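Local coordinates for UPF0678 fatty acid-binding protein-like protein ERS007657_00996 (Mycobacterium tuberculosis, PDB 6R3W) that binds heme b in a surface cleft of a beta-barrel and probably scavenges peroxynitrite by isomerising it to nitrate, at residues Q10-S13 and P14-G17; A42-G45 and K46-T50; Y97-G101 and D102-L106. All blocks are in the same frame, centred on the assembly; numbering follows the deposited sequence.

All three contacts are local and lie away from the annotated heme-binding residues. Contact 1 is partly buried: a 3-10 turn whose Leu12 and Leu15 are buried against barrel strands. Contacts 2 and 3 are surface contacts, loops that join neighbouring strands of the one antiparallel sheet. They do not touch each other; their nearest atoms are about 8 Å apart. Contact 1 meets both. Leu16 packs on Leu49, Ala42 and His43 of contact 2, while Ala11 and Leu15 reach Tyr97, Val99 and Ile104 of contact 3. Contact 1 combines 3-10 hydrogen bonds with leucine packing, contact 2 wraps its loop around a water, and contact 3 is a regular paired hairpin.

Contact 1. Residues Q10-S13 and P14-G17; sequences QALS and PLLG
Leu12 meets Leu15, and Ser13 meets Leu16, in a local contact along a 3-10 turn that leads into the first barrel strand, 17-25. Two backbone hydrogen bonds, each spanning three residues, hold the turn. Leu15 N donates to Leu12 O at 2.9 Å, and Leu16 N donates to Ser13 O at 3.1 Å. Both donors sit well above the plane of the carbonyl they use, by 45° in the first bond. Pro14 has no N-H to give, and its ring CD lies 3.4 Å from Ala11 O. Leu15 CG is anti to the carbonyl carbon (chi1 -84°), and the branch CD1 comes back to 3.6 Å from Leu12 O. The same CD1 methyl approaches Leu12 CD2 at 4.4 Å, a loose touch. These two leucines are buried, and both also pack on Ile104 of strand 103-118. Leu16 leans on the next carbonyl, with CB 3.4 Å from Ser13 O. A water then closes the end of the turn. It donates to Ser13 O and to Leu16 O, at 2.8 Å each, so Ser13 O receives both an N-H and a water proton. Beyond the turn, Pro14 O accepts from Arg162 NH2 and Leu15 O from Trp19 NE1, which tie it to the last and first strands. Gly17 then opens the GXWXGXG motif of nitrobindins. A short 3-10 segment running into a Gly-X-Trp strand is a familiar feature of calycin barrels.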
loop_
_atom_site.group_PDB
_atom_site.type_symbol
_atom_site.label_atom_id
_atom_site.label_comp_id
_atom_site.label_asym_id
_atom_site.label_seq_id
_atom_site.Cartn_x
_atom_site.Cartn_y
_atom_site.Cartn_z
ATOM N N GLN A 10 8.364 -7.664 -14.811
ATOM C CA GLN A 10 7.577 -7.533 -16.074
ATOM C C GLN A 10 6.065 -7.460 -15.772
ATOM O O GLN A 10 5.385 -6.583 -16.345
ATOM C CB GLN A 10 7.922 -8.696 -17.010
ATOM C CG GLN A 10 7.195 -8.671 -18.349
ATOM C CD GLN A 10 7.532 -7.484 -19.221
ATOM O OE1 GLN A 10 8.649 -6.927 -19.183
ATOM N NE2 GLN A 10 6.617 -7.163 -20.125
ATOM N N ALA A 11 5.544 -8.374 -14.987
ATOM C CA ALA A 11 4.085 -8.434 -14.742
ATOM C C ALA A 11 3.599 -7.121 -14.111
ATOM O O ALA A 11 2.414 -6.803 -14.252
ATOM C CB ALA A 11 3.744 -9.609 -13.861
ATOM N N LEU A 12 4.442 -6.491 -13.308
ATOM C CA LEU A 12 4.060 -5.303 -12.511
ATOM C C LEU A 12 4.418 -4.002 -13.244
ATOM O O LEU A 12 4.219 -2.925 -12.663
ATOM C CB LEU A 12 4.706 -5.365 -11.134
ATOM C CG LEU A 12 4.329 -6.592 -10.291
ATOM C CD1 LEU A 12 4.920 -6.497 -8.911
ATOM C CD2 LEU A 12 2.817 -6.758 -10.203
ATOM N N SER A 13 4.846 -4.081 -14.508
ATOM C CA SER A 13 5.202 -2.849 -15.251
ATOM C C SER A 13 4.028 -1.861 -15.283
ATOM O O SER A 13 4.268 -0.649 -15.220
ATOM C CB SER A 13 5.766 -3.158 -16.636
ATOM O OG SER A 13 4.785 -3.686 -17.524
ATOM N N PRO A 14 2.739 -2.295 -15.315
ATOM C CA PRO A 14 1.653 -1.315 -15.330
ATOM C C PRO A 14 1.584 -0.429 -14.066
ATOM O O PRO A 14 0.907 0.580 -14.096
ATOM C CB PRO A 14 0.385 -2.184 -15.460
ATOM C CG PRO A 14 0.867 -3.383 -16.253
ATOM C CD PRO A 14 2.236 -3.657 -15.650
ATOM N N LEU A 15 2.219 -0.834 -12.978
ATOM C CA LEU A 15 2.190 -0.012 -11.750
ATOM C C LEU A 15 3.055 1.241 -11.930
ATOM O O LEU A 15 2.821 2.237 -11.234
ATOM C CB LEU A 15 2.677 -0.838 -10.554
ATOM C CG LEU A 15 1.646 -1.725 -9.853
ATOM C CD1 LEU A 15 1.098 -2.797 -10.781
ATOM C CD2 LEU A 15 2.265 -2.351 -8.606
ATOM N N LEU A 16 4.078 1.178 -12.764
ATOM C CA LEU A 16 5.042 2.287 -12.884
ATOM C C LEU A 16 4.305 3.578 -13.249
ATOM O O LEU A 16 3.496 3.570 -14.199
ATOM C CB LEU A 16 6.081 1.946 -13.939
ATOM C CG LEU A 16 7.064 0.846 -13.554
ATOM C CD1 LEU A 16 7.854 0.394 -14.772
ATOM C CD2 LEU A 16 8.003 1.309 -12.448
ATOM N N GLY A 17 4.676 4.663 -12.595
ATOM C CA GLY A 17 4.152 5.998 -12.850
ATOM C C GLY A 17 3.480 6.606 -11.634
ATOM O O GLY A 17 3.751 6.170 -10.482
HETATM O O HOH W 1 3.327 1.758 -16.308
#

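Contact 2. Residues A42-G45 and K46-T50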
loop_
_atom_site.group_PDB
_atom_site.type_symbol
_atom_site.label_atom_id
_atom_site.label_comp_id
_atom_site.label_asym_id
_atom_site.label_seq_id
_atom_site.Cartn_x
_atom_site.Cartn_y
_atom_site.Cartn_z
ATOM N N ALA A 42 8.283 3.624 -9.087
ATOM C CA ALA A 42 9.419 3.770 -10.006
ATOM C C ALA A 42 10.387 2.599 -9.783
ATOM O O ALA A 42 10.061 1.686 -9.026
ATOM C CB ALA A 42 10.072 5.106 -9.795
ATOM N N HIS A 43 11.548 2.609 -10.424
ATOM C CA HIS A 43 12.543 1.532 -10.244
ATOM C C HIS A 43 13.934 2.026 -10.608
ATOM O O HIS A 43 14.045 3.080 -11.253
ATOM C CB HIS A 43 12.128 0.288 -11.044
ATOM C CG HIS A 43 12.410 0.412 -12.499
ATOM N ND1 HIS A 43 13.577 -0.047 -13.064
ATOM C CD2 HIS A 43 11.710 1.014 -13.493
ATOM C CE1 HIS A 43 13.548 0.206 -14.355
ATOM N NE2 HIS A 43 12.447 0.919 -14.630
ATOM N N VAL A 44 14.953 1.289 -10.180
ATOM C CA VAL A 44 16.379 1.611 -10.474
ATOM C C VAL A 44 17.048 0.388 -11.108
ATOM O O VAL A 44 18.270 0.272 -11.010
ATOM C CB VAL A 44 17.110 2.104 -9.205
ATOM C CG1 VAL A 44 16.506 3.406 -8.709
ATOM C CG2 VAL A 44 17.133 1.062 -8.075
ATOM N N GLY A 45 16.286 -0.423 -11.839
ATOM C CA GLY A 45 16.838 -1.508 -12.676
ATOM C C GLY A 45 17.073 -2.801 -11.905
ATOM O O GLY A 45 17.590 -3.758 -12.519
ATOM N N LYS A 46 16.619 -2.873 -10.656
ATOM C CA LYS A 46 16.700 -4.089 -9.809
ATOM C C LYS A 46 15.305 -4.686 -9.633
ATOM O O LYS A 46 14.308 -4.062 -10.022
ATOM C CB LYS A 46 17.349 -3.720 -8.482
ATOM C CG LYS A 46 18.777 -3.213 -8.575
ATOM C CD LYS A 46 19.400 -3.019 -7.228
ATOM C CE LYS A 46 20.850 -2.620 -7.281
ATOM N NZ LYS A 46 21.387 -2.473 -5.913
ATOM N N PRO A 47 15.182 -5.906 -9.056
ATOM C CA PRO A 47 13.881 -6.572 -8.949
ATOM C C PRO A 47 13.017 -6.038 -7.795
ATOM O O PRO A 47 12.432 -6.826 -7.015
ATOM C CB PRO A 47 14.194 -8.058 -8.724
ATOM C CG PRO A 47 15.682 -8.176 -8.612
ATOM C CD PRO A 47 16.295 -6.817 -8.792
ATOM N N PHE A 48 12.856 -4.726 -7.747
ATOM C CA PHE A 48 11.904 -4.066 -6.833
ATOM C C PHE A 48 11.457 -2.761 -7.460
ATOM O O PHE A 48 12.225 -2.133 -8.229
ATOM C CB PHE A 48 12.542 -3.818 -5.454
ATOM C CG PHE A 48 13.741 -2.891 -5.441
ATOM C CD1 PHE A 48 13.597 -1.510 -5.331
ATOM C CD2 PHE A 48 15.019 -3.410 -5.467
ATOM C CE1 PHE A 48 14.703 -0.679 -5.299
ATOM C CE2 PHE A 48 16.123 -2.578 -5.402
ATOM C CZ PHE A 48 15.966 -1.219 -5.334
ATOM N N LEU A 49 10.250 -2.363 -7.116
ATOM C CA LEU A 49 9.745 -1.004 -7.349
ATOM C C LEU A 49 10.027 -0.159 -6.112
ATOM O O LEU A 49 9.877 -0.653 -4.980
ATOM C CB LEU A 49 8.239 -1.028 -7.635
ATOM C CG LEU A 49 7.799 -1.853 -8.826
ATOM C CD1 LEU A 49 6.290 -1.825 -8.954
ATOM C CD2 LEU A 49 8.455 -1.373 -10.102
ATOM N N THR A 50 10.360 1.105 -6.314
ATOM C CA THR A 50 10.268 2.124 -5.271
ATOM C C THR A 50 8.821 2.585 -5.195
ATOM O O THR A 50 8.134 2.635 -6.237
ATOM C CB THR A 50 11.232 3.282 -5.521
ATOM O OG1 THR A 50 10.830 3.956 -6.724
ATOM C CG2 THR A 50 12.658 2.811 -5.658
HETATM O O HOH W 2 14.748 -1.177 -8.669
#
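Val44 and Phe48 come together through their first torsions. Val44 CG1 stands beside the backbone N (chi1 -64°), which leaves CG2 between that N and the carbonyl carbon. Phe48 holds CG in the place corresponding to CG2 (chi1 62°), which turns its ring back over the loop. The CG2 methyl meets Phe48 CZ at 3.8 Å, approaching the ring at a slant. A water lies over the centre of one ring face, 3.3 Å above the plane. It bridges the loop: it accepts from Val44 N at 2.9 Å and from Lys46 N, and donates to Phe48 O at 2.7 Å. Three backbone polar groups are thus satisfied inside the turn. Gly45 has positive phi and carries the chain round the bend. Its N-H donates to His43 ND1 at 3.0 Å, tilted 23° from the imidazole plane, which helps fix the ring's rotation. Pro47 centres an inverse gamma turn, whose Phe48 N to Lys46 O bond is weak. At the mouth of the loop, Ala42 and Thr50 form an antiparallel hydrogen-bonded pair. Ala42 N donates to Thr50 O at 3.0 Å, and Thr50 N to Ala42 O at 2.8 Å. Leu49 CD2 lies 4.1 Å from His43 CB. The Phe48 ring meets Tyr70 nearly at right angles. The whole is a beta hairpin connection between strands 33-42 and 48-57, neighbours in the antiparallel nitrobindin barrel.

Contact 3. Residues Y97-G101 and D102-L106; sequences YSVTG and DVIEL
Tyr97 packs on Leu106, and Val99 lies opposite Ile104, in a beta hairpin closed by a type II' turn from Thr100 to Val103. Tyr97 CB touches Leu106 CG at 3.8 Å on the face shared with Val99 and Ile104. With Tyr97 CG between the backbone N and the carbonyl carbon (chi1 60°), Leu106 CD2 lies at a slant to the ring, while the far end of the phenol runs away from strand 103-106 and its OH is hydrogen-bonded with Gly77 N. Val99 CG2 is farther, 4.4 Å from Ile104 CG1. Four backbone bonds hold the strands. Ser98 N to Glu105 O and Glu105 N to Ser98 O are both 3.0 Å. Thr100 N to Val103 O is 2.8 Å and nearly straight (175°). The return bond, Val103 N to Thr100 O, closes the turn with its donor well above the carbonyl plane. Gly101 takes the positive-phi corner. Outward, Ile104 also packs on Pro14, while Ala11 covers Tyr97 and Val99. Strand 125-135 lies along the edge of strand 103-118 that faces away from 97-100. Ser98, Thr100 and Glu105 gather on the other face round one water, hydrogen-bonded with Ser98 OG at 2.9 Å, Thr100 OG1 at 2.8 Å and Glu105 OE1 at 2.9 Å.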
loop_
_atom_site.group_PDB
_atom_site.type_symbol
_atom_site.label_atom_id
_atom_site.label_comp_id
_atom_site.label_asym_id
_atom_site.label_seq_id
_atom_site.Cartn_x
_atom_site.Cartn_y
_atom_site.Cartn_z
ATOM N N TYR A 97 0.552 -12.268 -6.432
ATOM C CA TYR A 97 -0.260 -11.556 -7.423
ATOM C C TYR A 97 -0.548 -12.449 -8.616
ATOM O O TYR A 97 0.123 -13.474 -8.828
ATOM C CB TYR A 97 0.416 -10.262 -7.854
ATOM C CG TYR A 97 1.765 -10.454 -8.488
ATOM C CD1 TYR A 97 1.891 -10.710 -9.847
ATOM C CD2 TYR A 97 2.914 -10.398 -7.726
ATOM C CE1 TYR A 97 3.132 -10.896 -10.430
ATOM C CE2 TYR A 97 4.161 -10.521 -8.302
ATOM C CZ TYR A 97 4.274 -10.803 -9.657
ATOM O OH TYR A 97 5.507 -11.038 -10.201
ATOM N N SER A 98 -1.549 -12.026 -9.375
ATOM C CA SER A 98 -1.963 -12.672 -10.626
ATOM C C SER A 98 -2.261 -11.607 -11.661
ATOM O O SER A 98 -2.649 -10.484 -11.304
ATOM C CB SER A 98 -3.154 -13.545 -10.417
ATOM O OG SER A 98 -4.275 -12.759 -10.074
ATOM N N VAL A 99 -2.021 -11.952 -12.901
ATOM C CA VAL A 99 -2.345 -11.122 -14.084
ATOM C C VAL A 99 -3.491 -11.780 -14.827
ATOM O O VAL A 99 -3.351 -12.961 -15.229
ATOM C CB VAL A 99 -1.127 -10.961 -14.997
ATOM C CG1 VAL A 99 -1.463 -10.164 -16.251
ATOM C CG2 VAL A 99 0.060 -10.332 -14.268
ATOM N N THR A 100 -4.574 -11.041 -15.019
ATOM C CA THR A 100 -5.719 -11.468 -15.848
ATOM C C THR A 100 -5.983 -10.387 -16.895
ATOM O O THR A 100 -6.688 -9.415 -16.587
ATOM C CB THR A 100 -6.944 -11.786 -14.982
ATOM O OG1 THR A 100 -6.552 -12.630 -13.896
ATOM C CG2 THR A 100 -8.051 -12.471 -15.750
ATOM N N GLY A 101 -5.333 -10.485 -18.051
ATOM C CA GLY A 101 -5.299 -9.378 -19.019
ATOM C C GLY A 101 -4.849 -8.084 -18.379
ATOM O O GLY A 101 -3.771 -8.059 -17.784
ATOM N N ASP A 102 -5.653 -7.032 -18.490
ATOM C CA ASP A 102 -5.290 -5.667 -18.025
ATOM C C ASP A 102 -5.558 -5.537 -16.524
ATOM O O ASP A 102 -5.455 -4.428 -16.028
ATOM C CB ASP A 102 -6.027 -4.578 -18.813
ATOM C CG ASP A 102 -5.499 -4.360 -20.212
ATOM O OD1 ASP A 102 -4.252 -4.303 -20.371
ATOM O OD2 ASP A 102 -6.336 -4.196 -21.117
ATOM N N VAL A 103 -5.883 -6.633 -15.845
ATOM C CA VAL A 103 -6.117 -6.610 -14.377
ATOM C C VAL A 103 -4.965 -7.315 -13.663
ATOM O O VAL A 103 -4.728 -8.497 -13.922
ATOM C CB VAL A 103 -7.462 -7.235 -14.011
ATOM C CG1 VAL A 103 -7.635 -7.320 -12.504
ATOM C CG2 VAL A 103 -8.607 -6.470 -14.651
ATOM N N ILE A 104 -4.358 -6.625 -12.708
ATOM C CA ILE A 104 -3.406 -7.212 -11.740
ATOM C C ILE A 104 -4.088 -7.199 -10.386
ATOM O O ILE A 104 -4.537 -6.132 -9.971
ATOM C CB ILE A 104 -2.082 -6.426 -11.690
ATOM C CG1 ILE A 104 -1.386 -6.396 -13.043
ATOM C CG2 ILE A 104 -1.167 -6.977 -10.608
ATOM C CD1 ILE A 104 -0.350 -5.309 -13.164
ATOM N N GLU A 105 -4.073 -8.326 -9.696
ATOM C CA GLU A 105 -4.566 -8.426 -8.316
ATOM C C GLU A 105 -3.396 -8.805 -7.430
ATOM O O GLU A 105 -2.785 -9.860 -7.671
ATOM C CB GLU A 105 -5.712 -9.419 -8.224
ATOM C CG GLU A 105 -6.945 -8.944 -8.962
ATOM C CD GLU A 105 -8.020 -9.986 -9.122
ATOM O OE1 GLU A 105 -7.802 -10.948 -9.887
ATOM O OE2 GLU A 105 -9.094 -9.787 -8.565
ATOM N N LEU A 106 -3.118 -7.981 -6.416
ATOM C CA LEU A 106 -2.088 -8.275 -5.408
ATOM C C LEU A 106 -2.764 -8.473 -4.058
ATOM O O LEU A 106 -3.637 -7.663 -3.682
ATOM C CB LEU A 106 -1.072 -7.142 -5.317
ATOM C CG LEU A 106 -0.332 -6.784 -6.586
ATOM C CD1 LEU A 106 -0.891 -5.513 -7.185
ATOM C CD2 LEU A 106 1.145 -6.630 -6.299
HETATM O O HOH W 3 -5.705 -10.926 -11.868
#